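Local coordinates for protein subtilase cytotoxin subunit A (Escherichia coli, PDB 2IY9) that cleaves the host endoplasmic reticulum chaperone BiP as the subtilase-type serine protease subunit of an AB5 toxin, provoking endoplasmic reticulum stress and eventual cell death, at residues Thr44-Ser49 with Gly105-Ala110; Ala219-Tyr224 with Gly318-Ala323; Ser279-Ala284 with Arg299-Ser304. All blocks are in the same frame, centred on the assembly; numbering follows the deposited sequence.

Contact 1: Thr44-Ser49 with Gly105-Ala110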
loop_
_atom_site.group_PDB
_atom_site.type_symbol
_atom_site.label_atom_id
_atom_site.label_comp_id
_atom_site.label_asym_id
_atom_site.label_seq_id
_atom_site.Cartn_x
_atom_site.Cartn_y
_atom_site.Cartn_z
ATOM N N THR A 44 10.566 6.345 -17.076
ATOM C CA THR A 44 11.263 6.286 -15.796
ATOM C C THR A 44 10.815 5.031 -15.066
ATOM O O THR A 44 9.638 4.911 -14.711
ATOM C CB THR A 44 10.963 7.530 -14.941
ATOM O OG1 THR A 44 11.484 8.696 -15.598
ATOM C CG2 THR A 44 11.588 7.402 -13.557
ATOM N N PRO A 45 11.737 4.080 -14.867
ATOM C CA PRO A 45 11.338 2.842 -14.205
ATOM C C PRO A 45 10.942 3.087 -12.758
ATOM O O PRO A 45 11.594 3.850 -12.039
ATOM C CB PRO A 45 12.597 1.968 -14.298
ATOM C CG PRO A 45 13.415 2.601 -15.429
ATOM C CD PRO A 45 13.161 4.055 -15.239
ATOM N N VAL A 46 9.838 2.468 -12.364
ATOM C CA VAL A 46 9.338 2.543 -11.004
ATOM C C VAL A 46 9.068 1.127 -10.564
ATOM O O VAL A 46 8.306 0.417 -11.214
ATOM C CB VAL A 46 8.020 3.358 -10.924
ATOM C CG1 VAL A 46 7.429 3.306 -9.512
ATOM C CG2 VAL A 46 8.252 4.806 -11.336
ATOM N N VAL A 47 9.702 0.726 -9.466
ATOM C CA VAL A 47 9.521 -0.596 -8.886
ATOM C C VAL A 47 8.844 -0.421 -7.532
ATOM O O VAL A 47 9.372 0.249 -6.641
ATOM C CB VAL A 47 10.873 -1.331 -8.690
ATOM C CG1 VAL A 47 10.650 -2.713 -8.097
ATOM C CG2 VAL A 47 11.654 -1.425 -10.009
ATOM N N VAL A 48 7.672 -1.026 -7.381
ATOM C CA VAL A 48 6.979 -1.011 -6.106
ATOM C C VAL A 48 7.352 -2.270 -5.330
ATOM O O VAL A 48 7.324 -3.388 -5.864
ATOM C CB VAL A 48 5.446 -0.932 -6.296
ATOM C CG1 VAL A 48 4.717 -0.997 -4.940
ATOM C CG2 VAL A 48 5.065 0.344 -7.060
ATOM N N SER A 49 7.724 -2.081 -4.069
ATOM C CA SER A 49 8.038 -3.207 -3.208
ATOM C C SER A 49 6.729 -3.839 -2.710
ATOM O O SER A 49 5.839 -3.141 -2.227
ATOM C CB SER A 49 8.928 -2.730 -2.055
ATOM O OG SER A 49 9.436 -3.840 -1.327
ATOM N N GLY A 105 -4.126 -2.949 -13.471
ATOM C CA GLY A 105 -3.272 -2.354 -12.461
ATOM C C GLY A 105 -3.417 -0.847 -12.495
ATOM O O GLY A 105 -3.658 -0.268 -13.555
ATOM N N VAL A 106 -3.307 -0.217 -11.325
ATOM C CA VAL A 106 -3.353 1.238 -11.221
ATOM C C VAL A 106 -2.259 1.896 -12.060
ATOM O O VAL A 106 -2.522 2.889 -12.758
ATOM C CB VAL A 106 -3.234 1.714 -9.747
ATOM C CG1 VAL A 106 -2.995 3.236 -9.688
ATOM C CG2 VAL A 106 -4.475 1.338 -8.978
ATOM N N TYR A 107 -1.038 1.356 -11.980
ATOM C CA TYR A 107 0.081 1.859 -12.788
ATOM C C TYR A 107 0.789 0.674 -13.462
ATOM O O TYR A 107 1.784 0.152 -12.951
ATOM C CB TYR A 107 1.046 2.733 -11.959
ATOM C CG TYR A 107 2.074 3.479 -12.810
ATOM C CD1 TYR A 107 1.667 4.300 -13.871
ATOM C CD2 TYR A 107 3.443 3.370 -12.553
ATOM C CE1 TYR A 107 2.592 4.981 -14.668
ATOM C CE2 TYR A 107 4.386 4.044 -13.348
ATOM C CZ TYR A 107 3.948 4.842 -14.402
ATOM O OH TYR A 107 4.855 5.508 -15.182
ATOM N N PRO A 108 0.250 0.222 -14.611
ATOM C CA PRO A 108 0.782 -0.975 -15.265
ATOM C C PRO A 108 2.218 -0.857 -15.790
ATOM O O PRO A 108 2.816 -1.878 -16.123
ATOM C CB PRO A 108 -0.209 -1.228 -16.410
ATOM C CG PRO A 108 -0.872 0.064 -16.641
ATOM C CD PRO A 108 -0.925 0.763 -15.323
ATOM N N HIS A 109 2.753 0.360 -15.867
ATOM C CA HIS A 109 4.163 0.563 -16.223
ATOM C C HIS A 109 5.128 0.181 -15.105
ATOM O O HIS A 109 6.318 -0.013 -15.359
ATOM C CB HIS A 109 4.424 2.018 -16.624
ATOM C CG HIS A 109 3.644 2.462 -17.816
ATOM N ND1 HIS A 109 3.022 3.693 -17.883
ATOM C CD2 HIS A 109 3.376 1.840 -18.988
ATOM C CE1 HIS A 109 2.408 3.809 -19.048
ATOM N NE2 HIS A 109 2.603 2.698 -19.734
ATOM N N ALA A 110 4.625 0.115 -13.871
ATOM C CA ALA A 110 5.458 -0.248 -12.718
ATOM C C ALA A 110 5.937 -1.688 -12.779
ATOM O O ALA A 110 5.317 -2.536 -13.409
ATOM C CB ALA A 110 4.706 -0.007 -11.401
HETATM O O HOH W 1 7.283 4.390 -15.260
HETATM O O HOH W 2 8.450 1.399 -14.623
#

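Contact 2: Ala219-Tyr224 with Gly318-Ala323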
loop_
_atom_site.group_PDB
_atom_site.type_symbol
_atom_site.label_atom_id
_atom_site.label_comp_id
_atom_site.label_asym_id
_atom_site.label_seq_id
_atom_site.Cartn_x
_atom_site.Cartn_y
_atom_site.Cartn_z
ATOM N N ALA A 219 -7.170 3.144 5.085
ATOM C CA ALA A 219 -8.463 2.484 5.357
ATOM C C ALA A 219 -9.241 2.202 4.062
ATOM O O ALA A 219 -8.956 2.797 3.018
ATOM C CB ALA A 219 -9.305 3.342 6.290
ATOM N N ALA A 220 -10.261 1.339 4.153
ATOM C CA ALA A 220 -10.980 0.835 2.967
ATOM C C ALA A 220 -12.399 1.392 2.856
ATOM O O ALA A 220 -13.162 1.384 3.833
ATOM C CB ALA A 220 -11.025 -0.676 2.990
ATOM N N LEU A 221 -12.732 1.873 1.660
ATOM C CA LEU A 221 -14.041 2.466 1.388
ATOM C C LEU A 221 -14.964 1.491 0.690
ATOM O O LEU A 221 -14.518 0.657 -0.109
ATOM C CB LEU A 221 -13.887 3.696 0.492
ATOM C CG LEU A 221 -13.144 4.888 1.090
ATOM C CD1 LEU A 221 -12.804 5.906 0.017
ATOM C CD2 LEU A 221 -13.953 5.520 2.241
ATOM N N ALA A 222 -16.256 1.632 0.971
ATOM C CA ALA A 222 -17.306 0.949 0.213
ATOM C C ALA A 222 -17.356 1.500 -1.209
ATOM O O ALA A 222 -16.902 2.614 -1.475
ATOM C CB ALA A 222 -18.651 1.137 0.899
ATOM N N GLN A 223 -17.920 0.712 -2.119
ATOM C CA GLN A 223 -18.068 1.131 -3.505
ATOM C C GLN A 223 -18.851 2.436 -3.602
ATOM O O GLN A 223 -19.867 2.618 -2.922
ATOM C CB GLN A 223 -18.784 0.038 -4.299
ATOM C CG GLN A 223 -18.844 0.300 -5.794
ATOM C CD GLN A 223 -19.250 -0.935 -6.566
ATOM O OE1 GLN A 223 -19.077 -2.062 -6.086
ATOM N NE2 GLN A 223 -19.782 -0.739 -7.773
ATOM N N TYR A 224 -18.352 3.338 -4.441
ATOM C CA TYR A 224 -19.011 4.595 -4.737
ATOM C C TYR A 224 -18.690 5.050 -6.164
ATOM O O TYR A 224 -17.693 4.624 -6.760
ATOM C CB TYR A 224 -18.594 5.679 -3.732
ATOM C CG TYR A 224 -17.117 6.047 -3.782
ATOM C CD1 TYR A 224 -16.685 7.195 -4.441
ATOM C CD2 TYR A 224 -16.158 5.245 -3.151
ATOM C CE1 TYR A 224 -15.323 7.539 -4.476
ATOM C CE2 TYR A 224 -14.806 5.573 -3.178
ATOM C CZ TYR A 224 -14.390 6.716 -3.839
ATOM O OH TYR A 224 -13.037 7.030 -3.862
ATOM N N GLY A 318 -10.629 13.407 7.214
ATOM C CA GLY A 318 -11.634 12.856 6.298
ATOM C C GLY A 318 -11.119 12.609 4.889
ATOM O O GLY A 318 -11.891 12.651 3.928
ATOM N N ARG A 319 -9.820 12.325 4.769
ATOM C CA ARG A 319 -9.158 12.200 3.471
ATOM C C ARG A 319 -9.549 10.980 2.646
ATOM O O ARG A 319 -9.485 9.827 3.120
ATOM C CB ARG A 319 -7.635 12.209 3.623
ATOM C CG ARG A 319 -7.061 13.477 4.186
ATOM C CD ARG A 319 -5.569 13.494 4.004
ATOM N NE ARG A 319 -4.929 14.467 4.873
ATOM C CZ ARG A 319 -4.342 14.175 6.029
ATOM N NH1 ARG A 319 -4.314 12.922 6.477
ATOM N NH2 ARG A 319 -3.782 15.144 6.742
ATOM N N VAL A 320 -9.911 11.249 1.392
ATOM C CA VAL A 320 -10.234 10.205 0.426
ATOM C C VAL A 320 -9.350 10.364 -0.808
ATOM O O VAL A 320 -9.214 11.470 -1.364
ATOM C CB VAL A 320 -11.740 10.218 0.052
ATOM C CG1 VAL A 320 -12.030 9.282 -1.132
ATOM C CG2 VAL A 320 -12.590 9.823 1.260
ATOM N N LEU A 321 -8.746 9.254 -1.220
ATOM C CA LEU A 321 -7.845 9.203 -2.360
ATOM C C LEU A 321 -8.442 9.841 -3.611
ATOM O O LEU A 321 -9.520 9.449 -4.068
ATOM C CB LEU A 321 -7.465 7.746 -2.651
ATOM C CG LEU A 321 -6.544 7.518 -3.853
ATOM C CD1 LEU A 321 -5.181 8.158 -3.609
ATOM C CD2 LEU A 321 -6.421 6.027 -4.205
ATOM N N ASN A 322 -7.732 10.836 -4.141
ATOM C CA ASN A 322 -8.060 11.439 -5.429
ATOM C C ASN A 322 -6.810 11.364 -6.292
ATOM O O ASN A 322 -5.881 12.158 -6.111
ATOM C CB ASN A 322 -8.500 12.901 -5.266
ATOM C CG ASN A 322 -8.912 13.546 -6.586
ATOM O OD1 ASN A 322 -8.542 13.081 -7.672
ATOM N ND2 ASN A 322 -9.691 14.627 -6.491
ATOM N N ALA A 323 -6.790 10.388 -7.196
ATOM C CA ALA A 323 -5.627 10.112 -8.046
ATOM C C ALA A 323 -5.412 11.196 -9.083
ATOM O O ALA A 323 -4.268 11.539 -9.384
ATOM C CB ALA A 323 -5.758 8.762 -8.720
HETATM O O HOH W 3 -12.305 9.470 -4.629
#

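Contact 3: Ser279-Ala284 with Arg299-Ser304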
loop_
_atom_site.group_PDB
_atom_site.type_symbol
_atom_site.label_atom_id
_atom_site.label_comp_id
_atom_site.label_asym_id
_atom_site.label_seq_id
_atom_site.Cartn_x
_atom_site.Cartn_y
_atom_site.Cartn_z
ATOM N N SER A 279 -0.712 2.585 -3.203
ATOM C CA SER A 279 0.643 2.331 -3.689
ATOM C C SER A 279 0.765 2.515 -5.191
ATOM O O SER A 279 1.770 3.037 -5.659
ATOM C CB SER A 279 1.117 0.923 -3.306
ATOM O OG SER A 279 1.375 0.851 -1.916
ATOM N N GLY A 280 -0.252 2.088 -5.946
ATOM C CA GLY A 280 -0.227 2.294 -7.405
ATOM C C GLY A 280 -0.259 3.767 -7.786
ATOM O O GLY A 280 0.403 4.188 -8.738
ATOM N N VAL A 281 -1.024 4.554 -7.039
ATOM C CA VAL A 281 -1.103 5.998 -7.286
ATOM C C VAL A 281 0.250 6.635 -6.950
ATOM O O VAL A 281 0.775 7.410 -7.729
ATOM C CB VAL A 281 -2.255 6.667 -6.497
ATOM C CG1 VAL A 281 -2.238 8.203 -6.686
ATOM C CG2 VAL A 281 -3.615 6.063 -6.919
ATOM N N LEU A 282 0.822 6.285 -5.805
ATOM C CA LEU A 282 2.147 6.790 -5.465
ATOM C C LEU A 282 3.201 6.371 -6.498
ATOM O O LEU A 282 4.081 7.168 -6.842
ATOM C CB LEU A 282 2.554 6.376 -4.053
ATOM C CG LEU A 282 1.915 7.124 -2.881
ATOM C CD1 LEU A 282 2.080 6.270 -1.594
ATOM C CD2 LEU A 282 2.515 8.507 -2.686
ATOM N N ALA A 283 3.092 5.149 -7.014
ATOM C CA ALA A 283 3.998 4.682 -8.081
ATOM C C ALA A 283 3.913 5.585 -9.313
ATOM O O ALA A 283 4.941 5.987 -9.869
ATOM C CB ALA A 283 3.703 3.234 -8.456
ATOM N N ALA A 284 2.683 5.899 -9.723
ATOM C CA ALA A 284 2.421 6.767 -10.862
ATOM C C ALA A 284 3.034 8.153 -10.660
ATOM O O ALA A 284 3.658 8.697 -11.564
ATOM C CB ALA A 284 0.920 6.871 -11.108
ATOM N N ARG A 299 3.016 14.455 1.305
ATOM C CA ARG A 299 2.283 15.722 1.335
ATOM C C ARG A 299 1.366 15.906 0.116
ATOM O O ARG A 299 0.195 16.231 0.267
ATOM C CB ARG A 299 3.263 16.909 1.451
ATOM C CG ARG A 299 2.589 18.275 1.549
ATOM C CD ARG A 299 3.615 19.415 1.635
ATOM N NE ARG A 299 4.442 19.511 0.426
ATOM C CZ ARG A 299 5.751 19.249 0.368
ATOM N NH1 ARG A 299 6.427 18.877 1.450
ATOM N NH2 ARG A 299 6.396 19.372 -0.785
ATOM N N THR A 300 1.893 15.700 -1.091
ATOM C CA THR A 300 1.063 15.876 -2.280
ATOM C C THR A 300 -0.117 14.899 -2.273
ATOM O O THR A 300 -1.239 15.290 -2.573
ATOM C CB THR A 300 1.873 15.793 -3.584
ATOM O OG1 THR A 300 2.876 16.818 -3.579
ATOM C CG2 THR A 300 0.964 15.992 -4.805
ATOM N N LEU A 301 0.123 13.645 -1.900
ATOM C CA LEU A 301 -0.971 12.669 -1.794
ATOM C C LEU A 301 -2.064 13.134 -0.830
ATOM O O LEU A 301 -3.250 13.132 -1.173
ATOM C CB LEU A 301 -0.456 11.301 -1.346
ATOM C CG LEU A 301 -1.531 10.196 -1.357
ATOM C CD1 LEU A 301 -1.838 9.744 -2.794
ATOM C CD2 LEU A 301 -1.081 9.017 -0.510
ATOM N N LEU A 302 -1.650 13.542 0.366
ATOM C CA LEU A 302 -2.585 13.941 1.409
ATOM C C LEU A 302 -3.281 15.254 1.119
ATOM O O LEU A 302 -4.493 15.352 1.322
ATOM C CB LEU A 302 -1.896 13.996 2.773
ATOM C CG LEU A 302 -1.243 12.673 3.194
ATOM C CD1 LEU A 302 -0.732 12.815 4.620
ATOM C CD2 LEU A 302 -2.202 11.477 3.058
ATOM N N GLU A 303 -2.524 16.255 0.661
ATOM C CA GLU A 303 -3.113 17.552 0.315
ATOM C C GLU A 303 -4.123 17.444 -0.812
ATOM O O GLU A 303 -5.152 18.119 -0.794
ATOM C CB GLU A 303 -2.036 18.580 -0.062
ATOM C CG GLU A 303 -1.520 19.373 1.131
ATOM C CD GLU A 303 -0.365 20.296 0.780
ATOM O OE1 GLU A 303 0.355 20.709 1.712
ATOM O OE2 GLU A 303 -0.168 20.594 -0.419
ATOM N N SER A 304 -3.816 16.599 -1.794
ATOM C CA SER A 304 -4.672 16.431 -2.960
ATOM C C SER A 304 -5.915 15.578 -2.682
ATOM O O SER A 304 -6.858 15.578 -3.478
ATOM C CB SER A 304 -3.866 15.820 -4.108
ATOM O OG SER A 304 -3.678 14.439 -3.860
#

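Contact 1: Thr44-Ser49 with Gly105-Ala110
V46 and A110 meet closely, backbone against backbone: the carbonyl oxygen V46 O lies 3.3 Å from A110 CA, a CA-H...O contact with an angle of 129° at the hydrogen. The methyl A110 CB rests 3.6 Å from the same V46 O, so both the CA and the CB of the alanine lie against one carbonyl oxygen. Deeper in, hydrophobic contact takes over, with V48 CG2 4.4 Å from A110 CB. Y107 brings its ring to V46, its CG trans to the backbone N (chi1 -169°), and meets it with an edge: V46 CB lies close to the ring plane, 4.4 Å from Y107 CE2. Over one ring face sits H109 CB, 3.6 Å above the plane and displaced toward the rim, placed there by the type I turn from Y107 to A110, which A110 N closes by donating to Y107 O. In the subtilisin-like fold this is where the loop after helix 84-98 runs into strand 111-116, which lies beside strand 47-52 in the central parallel sheet; V46 and V48 both bond through their backbones to L111. Strand 47-52 ends at D52, assigned to the charge relay. Helix 271-288 packs onto this inner side, its T286 and A283 touching V46 and V48, its A284 and S287 touching Y107. Toward the partly exposed T44 and H109 the chains separate, no direct hydrogen bond spans them, and water fills in. One water joins T44 O to Y107 OH, 2.7 Å from the hydroxyl. A second accepts from V46 N at 2.9 Å and donates to H109 O at 2.7 Å.

Contact 2: Ala219-Tyr224 with Gly318-Ala323
V320 is the residue on which L221 and Y224 converge. Its methyl CG1 touches both, 3.6 Å from L221 CD1 and 3.7 Å from Y224 OH, while V320 CG2 reaches L221 CD1 at a longer 4.1 Å. L221 slants across the valine; Y224 comes from the opposite direction, meeting V320 CG1 with its hydroxyl end, its CG lodged between the backbone N and the carbonyl carbon (chi1 64°). The phenol hydroxyl also has a polar partner: it donates to a water at 2.7 Å from Y224 OH, lying in the ring plane, and that water donates onward to L321 O at 2.8 Å. The buried hydroxyl and the carbonyl are joined without touching each other.

Around this shell, L221 is fixed by backbone bonds to A251 of the adjacent strand 249-252 and to G253 beyond it, and V320 is flanked by Y308 and L311. R319 anchors the other side through NH1 to D248 O. N322 serves as N-cap of helix 323-331, its OD1 accepting from K325 N and its ND2 donating to D306 OD1; about here begins the C-terminal A2 domain, which enters the pore of the SubB pentamer. Y224 leans on A29 and I30 of helix 25-30, and L321 packs on helix 271-288 and strand 249-252, so the contact joins 215-221, next to the outermost strand 249-252, to the short antiparallel pair 306-307 and 319-320.

Contact 3: Ser279-Ala284 with Arg299-Ser304
L301 extends from helix 294-304 toward helix 271-288 and divides its two methyls between V281 and L282, joining two consecutive helices of the subtilisin-like fold. Helix 271-288 is the one that carries S272, assigned to the charge relay, near its start; the contact lies further along it, away from the active site. L301 has chi1 -174°, CG turned to the side opposite the backbone N, and its branches part: CD1 goes to V281, CD2 to L282. V281 aims its side chain at the partner helix, whereas L282 leaves its backbone at a slant and arrives by its tip. The backbones keep their distance, 7.6 Å between L282 CA and L301 CA, and no hydrogen bond crosses, so the joint is purely apolar and of modest area. Neighbours complete it: L321 touches both V281 and L301, and I216 of strand 215-221 touches both L282 and L301, setting the pair of helices against the parallel sheet. The branch contacts are equally long, V281 CG1 to L301 CD1 at 4.2 Å and L282 CD2 to L301 CD2 at 4.2 Å.

From the N terminus, contact 1 closes first: the chain leaves 44-49, passes D52 and H89 of the charge relay, and returns at 105-110. Contact 2 opens later, at 219-224, and closes at 318-323 around a long loop that includes S272. Contact 3 nests inside that loop, joining 279-284 to 299-304; contact 1 precedes both and crosses neither. Contacts 1 and 2 reach the same parallel sheet but do not touch, their nearest atoms being about 6 Å apart. Contact 3 touches each: V106 CG1 lies 3.4 Å from G280 C, and R319 CD lies 3.4 Å from L302 O. Contact 3 thus bridges the other two, helix 271-288 meeting contact 1 and helix 294-304 meeting contact 2.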